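Long-range contact in (S)-ureidoglycine--glyoxylate transaminase (Bacillus subtilis, PDB 3ISL), which catalyses the pyridoxal-phosphate-dependent transfer of the amino group of (S)-ureidoglycine to glyoxylate, giving oxalurate and glycine in purine catabolism: residues A173-G178 / T196-S201. Residues are numbered along the deposited sequence; the frame is centred on the assembly and turned at random.
Sequences AVATIG and TQKCLS. With PLP (pyridoxal-5'-phosphate), chain C.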
ATOM      1  N   ALA A 173      -0.893  13.547  11.548  1.00 25.03           N
ATOM      2  CA  ALA A 173      -0.239  14.709  10.917  1.00 22.26           C
ATOM      3  C   ALA A 173      -0.193  14.524   9.373  1.00 22.67           C
ATOM      4  O   ALA A 173       0.726  14.966   8.716  1.00 22.20           O
ATOM      5  CB  ALA A 173       1.174  14.976  11.520  1.00 21.11           C
ATOM      6  N   VAL A 174      -1.181  13.853   8.804  1.00 22.37           N
ATOM      7  CA  VAL A 174      -1.103  13.418   7.415  1.00 23.87           C
ATOM      8  C   VAL A 174      -1.052  14.643   6.459  1.00 23.47           C
ATOM      9  O   VAL A 174      -0.336  14.639   5.477  1.00 22.97           O
ATOM     10  CB  VAL A 174      -2.289  12.463   7.073  1.00 24.63           C
ATOM     11  CG1 VAL A 174      -2.609  12.505   5.602  1.00 25.75           C
ATOM     12  CG2 VAL A 174      -2.043  11.006   7.579  1.00 23.42           C
ATOM     13  N   ALA A 175      -1.857  15.663   6.755  1.00 25.05           N
ATOM     14  CA  ALA A 175      -1.959  16.821   5.907  1.00 25.23           C
ATOM     15  C   ALA A 175      -0.928  17.870   6.216  1.00 24.65           C
ATOM     16  O   ALA A 175      -0.839  18.833   5.477  1.00 26.54           O
ATOM     17  CB  ALA A 175      -3.338  17.477   6.072  1.00 25.11           C
ATOM     18  N   THR A 176      -0.301  17.803   7.376  1.00 23.36           N
ATOM     19  CA  THR A 176       0.624  18.878   7.804  1.00 23.81           C
ATOM     20  C   THR A 176       2.096  18.459   7.637  1.00 22.92           C
ATOM     21  O   THR A 176       2.947  19.301   7.414  1.00 24.08           O
ATOM     22  CB  THR A 176       0.398  19.327   9.259  1.00 21.87           C
ATOM     23  OG1 THR A 176       0.457  18.165  10.058  1.00 22.11           O
ATOM     24  CG2 THR A 176      -0.998  19.930   9.397  1.00 24.20           C
ATOM     25  N   ILE A 177       2.398  17.161   7.705  1.00 22.15           N
ATOM     26  CA  ILE A 177       3.820  16.818   7.731  1.00 20.68           C
ATOM     27  C   ILE A 177       4.515  17.302   6.436  1.00 22.32           C
ATOM     28  O   ILE A 177       3.994  17.084   5.300  1.00 21.95           O
ATOM     29  CB  ILE A 177       4.011  15.266   7.883  1.00 21.88           C
ATOM     30  CG1 ILE A 177       5.467  14.888   8.346  1.00 18.47           C
ATOM     31  CG2 ILE A 177       3.534  14.460   6.557  1.00 18.64           C
ATOM     32  CD1 ILE A 177       5.988  15.643   9.642  1.00 16.34           C
ATOM     33  N   GLY A 178       5.702  17.932   6.586  1.00 21.12           N
ATOM     34  CA  GLY A 178       6.478  18.491   5.466  1.00 22.13           C
ATOM     35  C   GLY A 178       5.969  19.832   4.892  1.00 21.82           C
ATOM     36  O   GLY A 178       6.563  20.386   3.962  1.00 22.51           O
ATOM     37  N   THR A 196       1.984  10.552   2.327  1.00 21.15           N
ATOM     38  CA  THR A 196       2.979  10.932   1.328  1.00 21.84           C
ATOM     39  C   THR A 196       2.473  11.912   0.258  1.00 21.16           C
ATOM     40  O   THR A 196       3.275  12.695  -0.274  1.00 20.57           O
ATOM     41  CB  THR A 196       3.474   9.666   0.583  1.00 23.31           C
ATOM     42  OG1 THR A 196       2.357   8.788   0.360  1.00 22.87           O
ATOM     43  CG2 THR A 196       4.456   8.909   1.441  1.00 27.79           C
ATOM     44  N   GLN A 197       1.180  11.874  -0.077  1.00 20.54           N
ATOM     45  CA  GLN A 197       0.683  12.476  -1.302  1.00 21.91           C
ATOM     46  C   GLN A 197       0.245  13.922  -1.089  1.00 23.21           C
ATOM     47  O   GLN A 197      -0.366  14.538  -2.006  1.00 23.66           O
ATOM     48  CB  GLN A 197      -0.484  11.662  -1.893  1.00 24.22           C
ATOM     49  CG  GLN A 197      -1.857  11.827  -1.026  1.00 25.86           C
ATOM     50  CD  GLN A 197      -2.002  10.787   0.108  1.00 27.85           C
ATOM     51  OE1 GLN A 197      -1.031  10.126   0.477  1.00 25.74           O
ATOM     52  NE2 GLN A 197      -3.219  10.633   0.635  1.00 25.35           N
ATOM     53  N   LYS A 198       0.513  14.434   0.117  1.00 22.28           N
ATOM     54  CA  LYS A 198       0.197  15.805   0.536  1.00 21.93           C
ATOM     55  C   LYS A 198       1.448  16.679   0.551  1.00 21.74           C
ATOM     56  O   LYS A 198       2.095  16.756  -0.460  1.00 21.29           O
ATOM     57  CB  LYS A 198      -0.638  15.823   1.813  1.00 21.69           C
ATOM     58  CG  LYS A 198      -2.083  15.187   1.469  1.00 23.84           C
ATOM     59  CD  LYS A 198      -3.133  15.161   2.621  1.00 26.80           C
ATOM     60  CE  LYS A 198      -4.221  14.166   2.245  1.00 27.95           C
ATOM     61  NZ  LYS A 198      -5.522  14.279   2.882  1.00 40.07           N
ATOM     62  N   CYS A 199       1.803  17.334   1.644  1.00 19.79           N
ATOM     63  CA  CYS A 199       2.950  18.195   1.565  1.00 21.39           C
ATOM     64  C   CYS A 199       4.296  17.573   1.146  1.00 23.09           C
ATOM     65  O   CYS A 199       5.242  18.323   0.809  1.00 23.17           O
ATOM     66  CB  CYS A 199       3.080  18.940   2.890  1.00 20.12           C
ATOM     67  SG  CYS A 199       1.616  19.904   3.147  1.00 23.33           S
ATOM     68  N   LEU A 200       4.413  16.248   1.272  1.00 20.65           N
ATOM     69  CA  LEU A 200       5.586  15.480   0.830  1.00 22.65           C
ATOM     70  C   LEU A 200       5.685  15.250  -0.706  1.00 22.34           C
ATOM     71  O   LEU A 200       6.756  14.984  -1.239  1.00 22.61           O
ATOM     72  CB  LEU A 200       5.681  14.101   1.596  1.00 21.49           C
ATOM     73  CG  LEU A 200       5.827  14.273   3.149  1.00 21.27           C
ATOM     74  CD1 LEU A 200       6.086  12.857   3.683  1.00 22.22           C
ATOM     75  CD2 LEU A 200       6.991  15.259   3.567  1.00 20.61           C
ATOM     76  N   SER A 201       4.569  15.388  -1.412  1.00 23.48           N
ATOM     77  CA  SER A 201       4.555  15.230  -2.877  1.00 22.30           C
ATOM     78  C   SER A 201       5.224  13.911  -3.281  1.00 21.36           C
ATOM     79  O   SER A 201       6.066  13.854  -4.193  1.00 19.00           O
ATOM     80  CB  SER A 201       5.251  16.435  -3.561  1.00 22.12           C
ATOM     81  OG  SER A 201       4.328  17.500  -3.551  1.00 24.77           O
TER
HETATM   82  N1  PLP C 419      -6.053  12.113   7.504  1.00 48.01           N
HETATM   83  C2  PLP C 419      -6.087  13.521   7.075  1.00 54.08           C
HETATM   84  C2A PLP C 419      -6.006  14.632   7.938  1.00 53.92           C
HETATM   85  C3  PLP C 419      -6.220  13.879   5.727  1.00 55.09           C
HETATM   86  O3  PLP C 419      -6.243  15.190   5.326  1.00 59.85           O
HETATM   87  C4  PLP C 419      -6.301  12.940   4.722  1.00 54.47           C
HETATM   88  C4A PLP C 419      -6.426  13.412   3.222  1.00 50.93           C
HETATM   89  C5  PLP C 419      -6.260  11.598   5.079  1.00 55.92           C
HETATM   90  C6  PLP C 419      -6.154  11.157   6.436  1.00 57.10           C
HETATM   91  C5A PLP C 419      -6.409  10.618   3.963  1.00 55.45           C
HETATM   92  O4P PLP C 419      -5.387   9.736   3.968  1.00 57.94           O
HETATM   93  P   PLP C 419      -5.471   8.734   2.748  1.00 55.59           P
HETATM   94  O1P PLP C 419      -6.539   9.139   1.738  1.00 48.93           O
HETATM   95  O2P PLP C 419      -5.693   7.302   3.563  1.00 47.17           O
HETATM   96  O3P PLP C 419      -3.952   8.624   2.040  1.00 53.58           O
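Lys198 runs past Val174 and Ala175 on its way to the cofactor, and this short journey illustrates how a fold-type I aminotransferase, here of class V, assembles its active site from loops beside a central sheet. The NZ of Lys198 is joined to C4A of the pyridoxal phosphate at 1.3 Å, as expected of an internal aldimine. The lysine chain, extended beyond CG, passes Ala175 CA with its CD at 3.9 Å and delivers NZ to C4A. Val174 lies over one face of the pyridine ring: its CG1, anti to the backbone N (chi1 154°), sits 3.8 Å from ring atom C5, while its CB is above the N1 side. Gln197, bent at chi2, reaches the other end of the cofactor, where its NE2 donates a 2.6 Å hydrogen bond to the phosphate oxygen O3P with an N-H...O angle of 157°. Thr267 of the second subunit binds the cofactor as well.

Behind this first shell, a type I turn from Lys198 to Ser201 brings Cys199 and Leu200 against Ile177 and Gly178. Cys199 presses its CB on Ile177 O at 3.2 Å. Leu200 sets its CG against Ile177 CG2, 4.1 Å away, and its CD2 against Gly178 CA; a CB on that glycine would collide with this methyl. Cutting Leu200 back to an alanine removes both methyls and is likely to open a gap beside Ile177 and Gly178 and to thin the packing against Leu56 and Val283.

Asp172, also part of the cofactor pocket, takes a hydrogen bond from Val174 N through OD1 and so holds the backbone of the residue over the ring. Farther out, Arg291 ties the two loops together, bonding Gly178 O through NE and Cys199 O through NH2.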